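Local coordinates for glycerol dehydrogenase (Schizosaccharomyces pombe, PDB 1TA9), which catalyses the NAD-dependent oxidation of glycerol to dihydroxyacetone, probably with a catalytic zinc ion, in the assimilation of glycerol, at residues 70-78 with 292-300; 363-373 with 424-434. All coordinates share one frame; numbering follows the deposited sequence.

Contact 1: 70-78 with 292-300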
loop_
_atom_site.group_PDB
_atom_site.type_symbol
_atom_site.label_atom_id
_atom_site.label_comp_id
_atom_site.label_asym_id
_atom_site.label_seq_id
_atom_site.Cartn_x
_atom_site.Cartn_y
_atom_site.Cartn_z
ATOM N N GLN B 70 31.810 -21.253 -20.282
ATOM C CA GLN B 70 30.914 -22.157 -20.988
ATOM C C GLN B 70 30.052 -22.967 -20.027
ATOM O O GLN B 70 28.895 -23.278 -20.324
ATOM C CB GLN B 70 31.712 -23.105 -21.872
ATOM C CG GLN B 70 32.463 -22.400 -22.982
ATOM C CD GLN B 70 33.236 -23.365 -23.845
ATOM O OE1 GLN B 70 34.260 -23.914 -23.426
ATOM N NE2 GLN B 70 32.743 -23.593 -25.059
ATOM N N LYS B 71 30.623 -23.318 -18.878
ATOM C CA LYS B 71 29.904 -24.106 -17.883
ATOM C C LYS B 71 30.297 -23.713 -16.464
ATOM O O LYS B 71 31.445 -23.347 -16.202
ATOM C CB LYS B 71 30.208 -25.599 -18.059
ATOM C CG LYS B 71 29.826 -26.202 -19.402
ATOM C CD LYS B 71 28.334 -26.458 -19.519
ATOM C CE LYS B 71 28.041 -27.268 -20.778
ATOM N NZ LYS B 71 26.585 -27.431 -21.041
ATOM N N TYR B 72 29.325 -23.783 -15.558
ATOM C CA TYR B 72 29.544 -23.511 -14.144
ATOM C C TYR B 72 28.887 -24.696 -13.458
ATOM O O TYR B 72 27.696 -24.931 -13.632
ATOM C CB TYR B 72 28.879 -22.202 -13.710
ATOM C CG TYR B 72 28.881 -21.992 -12.211
ATOM C CD1 TYR B 72 27.847 -22.491 -11.412
ATOM C CD2 TYR B 72 29.924 -21.312 -11.586
ATOM C CE1 TYR B 72 27.855 -22.312 -10.028
ATOM C CE2 TYR B 72 29.942 -21.130 -10.208
ATOM C CZ TYR B 72 28.905 -21.631 -9.432
ATOM O OH TYR B 72 28.927 -21.444 -8.065
ATOM N N VAL B 73 29.675 -25.456 -12.705
ATOM C CA VAL B 73 29.171 -26.648 -12.028
ATOM C C VAL B 73 29.468 -26.570 -10.542
ATOM O O VAL B 73 30.616 -26.387 -10.147
ATOM C CB VAL B 73 29.827 -27.916 -12.607
ATOM C CG1 VAL B 73 29.285 -29.161 -11.911
ATOM C CG2 VAL B 73 29.576 -27.981 -14.108
ATOM N N GLN B 74 28.427 -26.728 -9.729
ATOM C CA GLN B 74 28.543 -26.642 -8.277
ATOM C C GLN B 74 27.769 -27.764 -7.569
ATOM O O GLN B 74 26.575 -27.949 -7.801
ATOM C CB GLN B 74 28.003 -25.280 -7.834
ATOM C CG GLN B 74 27.913 -25.063 -6.344
ATOM C CD GLN B 74 27.100 -23.828 -6.002
ATOM O OE1 GLN B 74 27.293 -22.765 -6.592
ATOM N NE2 GLN B 74 26.189 -23.961 -5.042
ATOM N N GLY B 75 28.446 -28.506 -6.696
ATOM C CA GLY B 75 27.769 -29.577 -5.984
ATOM C C GLY B 75 28.637 -30.208 -4.911
ATOM O O GLY B 75 29.862 -30.125 -4.967
ATOM N N ARG B 76 28.006 -30.845 -3.931
ATOM C CA ARG B 76 28.757 -31.471 -2.854
ATOM C C ARG B 76 29.391 -32.768 -3.342
ATOM O O ARG B 76 28.706 -33.633 -3.888
ATOM C CB ARG B 76 27.846 -31.752 -1.660
ATOM C CG ARG B 76 28.630 -32.076 -0.404
ATOM C CD ARG B 76 27.743 -32.262 0.803
ATOM N NE ARG B 76 28.542 -32.178 2.019
ATOM C CZ ARG B 76 28.054 -32.193 3.254
ATOM N NH1 ARG B 76 26.748 -32.300 3.460
ATOM N NH2 ARG B 76 28.880 -32.082 4.286
ATOM N N HIS B 77 30.701 -32.888 -3.143
ATOM C CA HIS B 77 31.464 -34.064 -3.565
ATOM C C HIS B 77 31.621 -34.080 -5.083
ATOM O O HIS B 77 31.998 -35.094 -5.667
ATOM C CB HIS B 77 30.770 -35.352 -3.106
ATOM C CG HIS B 77 30.521 -35.409 -1.631
ATOM N ND1 HIS B 77 31.536 -35.329 -0.704
ATOM C CD2 HIS B 77 29.373 -35.524 -0.923
ATOM C CE1 HIS B 77 31.024 -35.393 0.514
ATOM N NE2 HIS B 77 29.713 -35.510 0.408
ATOM N N ALA B 78 31.343 -32.942 -5.713
ATOM C CA ALA B 78 31.432 -32.823 -7.164
ATOM C C ALA B 78 32.772 -33.266 -7.742
ATOM O O ALA B 78 32.815 -33.815 -8.840
ATOM C CB ALA B 78 31.134 -31.388 -7.588
ATOM N N GLU B 292 24.505 -23.325 -0.240
ATOM C CA GLU B 292 24.763 -23.501 -1.666
ATOM C C GLU B 292 24.320 -22.275 -2.468
ATOM O O GLU B 292 24.947 -21.921 -3.468
ATOM C CB GLU B 292 24.037 -24.750 -2.186
ATOM C CG GLU B 292 24.505 -26.057 -1.549
ATOM C CD GLU B 292 25.407 -26.879 -2.460
ATOM O OE1 GLU B 292 25.944 -27.905 -1.994
ATOM O OE2 GLU B 292 25.576 -26.513 -3.645
ATOM N N ASN B 293 23.238 -21.627 -2.040
ATOM C CA ASN B 293 22.754 -20.445 -2.750
ATOM C C ASN B 293 23.783 -19.324 -2.713
ATOM O O ASN B 293 24.010 -18.632 -3.712
ATOM C CB ASN B 293 21.449 -19.926 -2.140
ATOM C CG ASN B 293 20.276 -20.846 -2.394
ATOM O OD1 ASN B 293 20.293 -21.661 -3.321
ATOM N ND2 ASN B 293 19.234 -20.704 -1.582
ATOM N N VAL B 294 24.401 -19.142 -1.552
ATOM C CA VAL B 294 25.397 -18.093 -1.391
ATOM C C VAL B 294 26.690 -18.444 -2.121
ATOM O O VAL B 294 27.406 -17.556 -2.587
ATOM C CB VAL B 294 25.657 -17.812 0.106
ATOM C CG1 VAL B 294 26.772 -16.784 0.272
ATOM C CG2 VAL B 294 24.371 -17.292 0.742
ATOM N N VAL B 295 26.997 -19.733 -2.231
ATOM C CA VAL B 295 28.193 -20.118 -2.973
ATOM C C VAL B 295 27.932 -19.694 -4.419
ATOM O O VAL B 295 28.820 -19.156 -5.091
ATOM C CB VAL B 295 28.457 -21.643 -2.909
ATOM C CG1 VAL B 295 29.530 -22.029 -3.923
ATOM C CG2 VAL B 295 28.922 -22.028 -1.504
ATOM N N GLU B 296 26.706 -19.908 -4.896
ATOM C CA GLU B 296 26.379 -19.506 -6.263
ATOM C C GLU B 296 26.422 -17.980 -6.392
ATOM O O GLU B 296 26.925 -17.449 -7.377
ATOM C CB GLU B 296 24.990 -20.008 -6.700
ATOM C CG GLU B 296 24.727 -19.696 -8.178
ATOM C CD GLU B 296 23.275 -19.824 -8.608
ATOM O OE1 GLU B 296 22.910 -19.149 -9.596
ATOM O OE2 GLU B 296 22.505 -20.591 -7.990
ATOM N N ALA B 297 25.896 -17.273 -5.398
ATOM C CA ALA B 297 25.893 -15.813 -5.435
ATOM C C ALA B 297 27.314 -15.249 -5.413
ATOM O O ALA B 297 27.639 -14.320 -6.156
ATOM C CB ALA B 297 25.097 -15.260 -4.255
ATOM N N ASN B 298 28.157 -15.822 -4.563
ATOM C CA ASN B 298 29.539 -15.374 -4.431
ATOM C C ASN B 298 30.391 -15.669 -5.657
ATOM O O ASN B 298 31.348 -14.951 -5.942
ATOM C CB ASN B 298 30.205 -16.053 -3.228
ATOM C CG ASN B 298 29.778 -15.457 -1.904
ATOM O OD1 ASN B 298 28.875 -14.624 -1.843
ATOM N ND2 ASN B 298 30.428 -15.888 -0.829
ATOM N N THR B 299 30.051 -16.734 -6.370
ATOM C CA THR B 299 30.839 -17.154 -7.521
ATOM C C THR B 299 30.227 -16.843 -8.880
ATOM O O THR B 299 30.741 -16.005 -9.618
ATOM C CB THR B 299 31.125 -18.666 -7.436
ATOM O OG1 THR B 299 31.404 -19.016 -6.072
ATOM C CG2 THR B 299 32.335 -19.029 -8.287
ATOM N N LEU B 300 29.133 -17.517 -9.214
ATOM C CA LEU B 300 28.490 -17.302 -10.510
ATOM C C LEU B 300 27.814 -15.943 -10.666
ATOM O O LEU B 300 28.134 -15.188 -11.591
ATOM C CB LEU B 300 27.460 -18.404 -10.781
ATOM C CG LEU B 300 26.686 -18.331 -12.103
ATOM C CD1 LEU B 300 27.634 -18.507 -13.284
ATOM C CD2 LEU B 300 25.617 -19.410 -12.116
HETATM O O HOH W 1 25.070 -30.605 -3.615
#
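Strand 71-75 and helix 292-300 run nearly antiparallel, at 154° with their axes 9.7 Å apart, so Y72 meets L300 at one end and Q74 meets E292 at the other. The contact joins the edge strand of the parallel sheet in the N-terminal, dinucleotide-binding domain of this iron-containing alcohol dehydrogenase family member to the helical domain; a second subunit continues the sheet beyond this strand through an antiparallel ladder. L300 CB sits over the centre of the Y72 ring, a CH-pi contact 3.7 Å from the centroid, while T299 CG2 comes in at the ring edge. With CG anti to the backbone N (chi1 170°), Y72 points its ring at the helix, and its OH donates to Q74 OE1 at 2.6 Å in the carbonyl plane. Together with the two NE2 bonds to E292, that bond fixes which way the Q74 amide faces. A phenylalanine in place of Y72 would probably leave Q74 OE1 without this donor and the amide less firmly oriented. E292 OE1, also bonded to T215, is bridged by a water to R76 N. The Q74 amide nitrogen is spent twice on E292: NE2 reaches the backbone O at 2.9 Å, and, almost straight at 172°, carboxylate OE2 at 3.0 Å.

Contact 2: 363-373 with 424-434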
loop_
_atom_site.group_PDB
_atom_site.type_symbol
_atom_site.label_atom_id
_atom_site.label_comp_id
_atom_site.label_asym_id
_atom_site.label_seq_id
_atom_site.Cartn_x
_atom_site.Cartn_y
_atom_site.Cartn_z
ATOM N N ALA B 363 27.639 -5.626 9.063
ATOM C CA ALA B 363 27.957 -5.904 10.457
ATOM C C ALA B 363 27.400 -7.263 10.880
ATOM O O ALA B 363 28.069 -8.017 11.578
ATOM C CB ALA B 363 27.397 -4.806 11.352
ATOM N N LYS B 364 26.175 -7.575 10.463
ATOM C CA LYS B 364 25.568 -8.857 10.824
ATOM C C LYS B 364 26.340 -10.028 10.225
ATOM O O LYS B 364 26.351 -11.124 10.785
ATOM C CB LYS B 364 24.108 -8.909 10.360
ATOM C CG LYS B 364 23.237 -7.823 10.977
ATOM C CD LYS B 364 21.799 -7.890 10.473
ATOM C CE LYS B 364 20.968 -6.764 11.077
ATOM N NZ LYS B 364 19.543 -6.818 10.633
ATOM N N CYS B 365 26.984 -9.790 9.086
ATOM C CA CYS B 365 27.766 -10.812 8.402
ATOM C C CYS B 365 29.189 -10.891 8.942
ATOM O O CYS B 365 29.986 -11.708 8.483
ATOM C CB CYS B 365 27.816 -10.526 6.895
ATOM S SG CYS B 365 26.237 -10.732 6.043
ATOM N N HIS B 366 29.501 -10.027 9.903
ATOM C CA HIS B 366 30.821 -9.978 10.529
ATOM C C HIS B 366 31.902 -9.380 9.630
ATOM O O HIS B 366 33.057 -9.810 9.655
ATOM C CB HIS B 366 31.258 -11.372 10.991
ATOM C CG HIS B 366 32.248 -11.350 12.117
ATOM N ND1 HIS B 366 31.893 -11.044 13.415
ATOM C CD2 HIS B 366 33.582 -11.587 12.142
ATOM C CE1 HIS B 366 32.964 -11.098 14.189
ATOM N NE2 HIS B 366 34.001 -11.426 13.441
ATOM N N LEU B 367 31.517 -8.392 8.829
ATOM C CA LEU B 367 32.451 -7.697 7.957
ATOM C C LEU B 367 32.835 -6.404 8.670
ATOM O O LEU B 367 32.007 -5.797 9.352
ATOM C CB LEU B 367 31.790 -7.370 6.613
ATOM C CG LEU B 367 31.648 -8.545 5.637
ATOM C CD1 LEU B 367 30.624 -8.216 4.554
ATOM C CD2 LEU B 367 33.012 -8.842 5.012
ATOM N N PRO B 368 34.093 -5.964 8.528
ATOM C CA PRO B 368 34.532 -4.730 9.184
ATOM C C PRO B 368 33.917 -3.492 8.534
ATOM O O PRO B 368 33.917 -3.369 7.310
ATOM C CB PRO B 368 36.050 -4.776 9.017
ATOM C CG PRO B 368 36.213 -5.463 7.698
ATOM C CD PRO B 368 35.206 -6.593 7.790
ATOM N N ILE B 369 33.391 -2.583 9.352
ATOM C CA ILE B 369 32.785 -1.361 8.835
ATOM C C ILE B 369 33.412 -0.113 9.434
ATOM O O ILE B 369 32.922 0.994 9.222
ATOM C CB ILE B 369 31.266 -1.315 9.099
ATOM C CG1 ILE B 369 30.983 -1.374 10.602
ATOM C CG2 ILE B 369 30.583 -2.455 8.360
ATOM C CD1 ILE B 369 29.515 -1.164 10.957
ATOM N N THR B 370 34.496 -0.294 10.182
ATOM C CA THR B 370 35.197 0.826 10.803
ATOM C C THR B 370 36.699 0.669 10.618
ATOM O O THR B 370 37.188 -0.438 10.395
ATOM C CB THR B 370 34.914 0.905 12.316
ATOM O OG1 THR B 370 35.310 -0.322 12.941
ATOM C CG2 THR B 370 33.433 1.144 12.571
ATOM N N LEU B 371 37.425 1.779 10.714
ATOM C CA LEU B 371 38.880 1.759 10.573
ATOM C C LEU B 371 39.491 0.927 11.698
ATOM O O LEU B 371 40.519 0.267 11.515
ATOM C CB LEU B 371 39.430 3.191 10.609
ATOM C CG LEU B 371 39.047 4.073 9.414
ATOM C CD1 LEU B 371 39.433 5.523 9.681
ATOM C CD2 LEU B 371 39.742 3.551 8.158
ATOM N N GLU B 372 38.850 0.964 12.864
ATOM C CA GLU B 372 39.313 0.205 14.017
ATOM C C GLU B 372 39.330 -1.281 13.662
ATOM O O GLU B 372 40.331 -1.964 13.869
ATOM C CB GLU B 372 38.387 0.438 15.217
ATOM C CG GLU B 372 38.779 -0.338 16.472
ATOM C CD GLU B 372 39.921 0.311 17.245
ATOM O OE1 GLU B 372 40.587 -0.393 18.033
ATOM O OE2 GLU B 372 40.147 1.530 17.080
ATOM N N GLU B 373 38.221 -1.773 13.113
ATOM C CA GLU B 373 38.126 -3.183 12.746
ATOM C C GLU B 373 39.089 -3.548 11.621
ATOM O O GLU B 373 39.638 -4.653 11.603
ATOM C CB GLU B 373 36.694 -3.532 12.338
ATOM C CG GLU B 373 35.676 -3.261 13.428
ATOM C CD GLU B 373 34.259 -3.484 12.955
ATOM O OE1 GLU B 373 33.743 -4.607 13.126
ATOM O OE2 GLU B 373 33.673 -2.532 12.391
ATOM N N TRP B 424 26.213 4.438 13.990
ATOM C CA TRP B 424 25.237 3.361 13.890
ATOM C C TRP B 424 25.442 2.351 15.021
ATOM O O TRP B 424 24.477 1.893 15.635
ATOM C CB TRP B 424 25.352 2.645 12.536
ATOM C CG TRP B 424 24.484 1.420 12.451
ATOM C CD1 TRP B 424 23.139 1.378 12.213
ATOM C CD2 TRP B 424 24.889 0.068 12.699
ATOM N NE1 TRP B 424 22.681 0.082 12.304
ATOM C CE2 TRP B 424 23.735 -0.741 12.603
ATOM C CE3 TRP B 424 26.116 -0.538 12.999
ATOM C CZ2 TRP B 424 23.772 -2.128 12.799
ATOM C CZ3 TRP B 424 26.153 -1.916 13.194
ATOM C CH2 TRP B 424 24.986 -2.694 13.094
ATOM N N GLN B 425 26.696 2.010 15.304
ATOM C CA GLN B 425 26.991 1.051 16.371
ATOM C C GLN B 425 26.458 1.573 17.704
ATOM O O GLN B 425 25.882 0.823 18.494
ATOM C CB GLN B 425 28.498 0.820 16.490
ATOM C CG GLN B 425 29.164 0.291 15.233
ATOM C CD GLN B 425 30.671 0.268 15.358
ATOM O OE1 GLN B 425 31.278 1.227 15.835
ATOM N NE2 GLN B 425 31.289 -0.821 14.917
ATOM N N GLU B 426 26.669 2.864 17.945
ATOM C CA GLU B 426 26.218 3.515 19.171
ATOM C C GLU B 426 24.699 3.567 19.270
ATOM O O GLU B 426 24.124 3.191 20.292
ATOM C CB GLU B 426 26.770 4.941 19.244
ATOM C CG GLU B 426 26.115 5.796 20.326
ATOM C CD GLU B 426 26.257 7.282 20.056
ATOM O OE1 GLU B 426 27.356 7.830 20.283
ATOM O OE2 GLU B 426 25.264 7.895 19.603
ATOM N N GLN B 427 24.049 4.040 18.212
ATOM C CA GLN B 427 22.593 4.149 18.202
ATOM C C GLN B 427 21.907 2.814 18.452
ATOM O O GLN B 427 20.947 2.737 19.212
ATOM C CB GLN B 427 22.087 4.678 16.858
ATOM C CG GLN B 427 22.546 6.061 16.459
ATOM C CD GLN B 427 21.980 6.457 15.105
ATOM O OE1 GLN B 427 22.021 5.674 14.152
ATOM N NE2 GLN B 427 21.449 7.671 15.013
ATOM N N THR B 428 22.400 1.769 17.795
ATOM C CA THR B 428 21.813 0.440 17.912
ATOM C C THR B 428 22.361 -0.400 19.056
ATOM O O THR B 428 21.802 -1.448 19.374
ATOM C CB THR B 428 22.023 -0.362 16.620
ATOM O OG1 THR B 428 23.425 -0.583 16.425
ATOM C CG2 THR B 428 21.464 0.395 15.426
ATOM N N GLY B 429 23.453 0.043 19.665
ATOM C CA GLY B 429 24.034 -0.728 20.749
ATOM C C GLY B 429 24.681 -2.010 20.249
ATOM O O GLY B 429 24.855 -2.967 21.010
ATOM N N TRP B 430 25.037 -2.032 18.967
ATOM C CA TRP B 430 25.679 -3.194 18.349
ATOM C C TRP B 430 27.061 -3.416 18.965
ATOM O O TRP B 430 27.934 -2.552 18.885
ATOM C CB TRP B 430 25.796 -2.971 16.838
ATOM C CG TRP B 430 26.353 -4.133 16.080
ATOM C CD1 TRP B 430 27.637 -4.284 15.629
ATOM C CD2 TRP B 430 25.640 -5.303 15.662
ATOM N NE1 TRP B 430 27.764 -5.476 14.954
ATOM C CE2 TRP B 430 26.553 -6.121 14.960
ATOM C CE3 TRP B 430 24.316 -5.741 15.813
ATOM C CZ2 TRP B 430 26.184 -7.356 14.409
ATOM C CZ3 TRP B 430 23.949 -6.971 15.264
ATOM C CH2 TRP B 430 24.883 -7.762 14.570
ATOM N N THR B 431 27.258 -4.585 19.567
ATOM C CA THR B 431 28.524 -4.898 20.227
ATOM C C THR B 431 29.478 -5.801 19.446
ATOM O O THR B 431 30.667 -5.866 19.762
ATOM C CB THR B 431 28.271 -5.552 21.602
ATOM O OG1 THR B 431 27.493 -6.743 21.427
ATOM C CG2 THR B 431 27.519 -4.596 22.517
ATOM N N GLU B 432 28.971 -6.498 18.434
ATOM C CA GLU B 432 29.812 -7.393 17.642
ATOM C C GLU B 432 30.862 -6.585 16.868
ATOM O O GLU B 432 30.577 -5.498 16.368
ATOM C CB GLU B 432 28.930 -8.208 16.686
ATOM C CG GLU B 432 29.650 -9.275 15.865
ATOM C CD GLU B 432 28.681 -10.192 15.111
ATOM O OE1 GLU B 432 29.139 -10.970 14.241
ATOM O OE2 GLU B 432 27.462 -10.139 15.394
ATOM N N ARG B 433 32.079 -7.119 16.779
ATOM C CA ARG B 433 33.162 -6.433 16.076
ATOM C C ARG B 433 34.068 -7.416 15.345
ATOM O O ARG B 433 34.333 -8.512 15.840
ATOM C CB ARG B 433 34.022 -5.646 17.070
ATOM C CG ARG B 433 33.303 -4.532 17.817
ATOM C CD ARG B 433 33.193 -3.272 16.968
ATOM N NE ARG B 433 32.697 -2.147 17.757
ATOM C CZ ARG B 433 31.439 -2.010 18.165
ATOM N NH1 ARG B 433 30.531 -2.927 17.856
ATOM N NH2 ARG B 433 31.091 -0.961 18.899
ATOM N N PHE B 434 34.538 -7.019 14.168
ATOM C CA PHE B 434 35.456 -7.844 13.392
ATOM C C PHE B 434 36.829 -7.565 13.984
ATOM O O PHE B 434 37.200 -6.401 14.177
ATOM C CB PHE B 434 35.449 -7.421 11.922
ATOM C CG PHE B 434 36.548 -8.042 11.099
ATOM C CD1 PHE B 434 36.366 -9.273 10.480
ATOM C CD2 PHE B 434 37.763 -7.383 10.930
ATOM C CE1 PHE B 434 37.380 -9.841 9.699
ATOM C CE2 PHE B 434 38.783 -7.939 10.153
ATOM C CZ PHE B 434 38.591 -9.167 9.537
HETATM O O HOH W 2 29.873 -7.026 13.485
HETATM O O HOH W 3 25.508 -11.187 13.386
HETATM O O HOH W 4 36.113 -11.149 14.860
HETATM O O HOH W 5 34.544 -0.472 15.598
#
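A single carboxylate, that of E373, ties the turn at 369-373 to the tail that follows helix 407-428: OE1 accepts from F434 N at 2.7 Å in a nearly straight bond (178°), while OE2 takes both I369 N and the T370 hydroxyl. T370 is the N-cap of the short helix that follows, and its OG1 accepts in return from E373 N, a capping bond. The carboxylate is thereby gripped by three donors, which hold its rotation and are likely to favour the charged form. The contact belongs to the all-helical C-terminal domain, where the link between helices 352-364 and 371-374 meets the end of helix 407-428 and the tail after it.

H366, with positive phi, closes helix 352-364 in a Schellman motif. Its CG lies anti to the backbone N (chi1 -155°), which carries the ring to E432: ND1 donates in the ring plane to the anti lone pair of OE1 at 2.9 Å. A water 2.6 Å from H366 NE2 also bonds weakly to R433 O. F434 packs against P368, whose CD stands 4.0 Å from the ring centroid, over one face, while E373 O lies at the ring edge.

Farther along, A363 CB touches W424 CZ3 at 3.6 Å, and both it and W424 CH2 lie over one face of the W430 indole. E432 N lies over the opposite face, toward its rim, and at the indole edge a water accepts from W430 NE1 and donates to A363 O at 2.8 Å.

How the contacts relate
The two contacts come in series along the chain: contact 1 closes at residue 300 before contact 2 opens at 363. Their centres lie 30 Å apart and their nearest atoms about 8 Å, without touching. They share no helix or strand. Contact 1 ties the parallel sheet to helix 289-307, where the nucleotide-binding and helical domains meet; contact 2 lies wholly among the C-terminal helices. Each has a side chain near the active-site region: that of T299 is about 5 Å from the side chain of A179, an inferred NAD-binding residue, and that of L367 about 8 Å from the side chain of the zinc ligand D232. The pair thus illustrates one interface between domains and one within a domain.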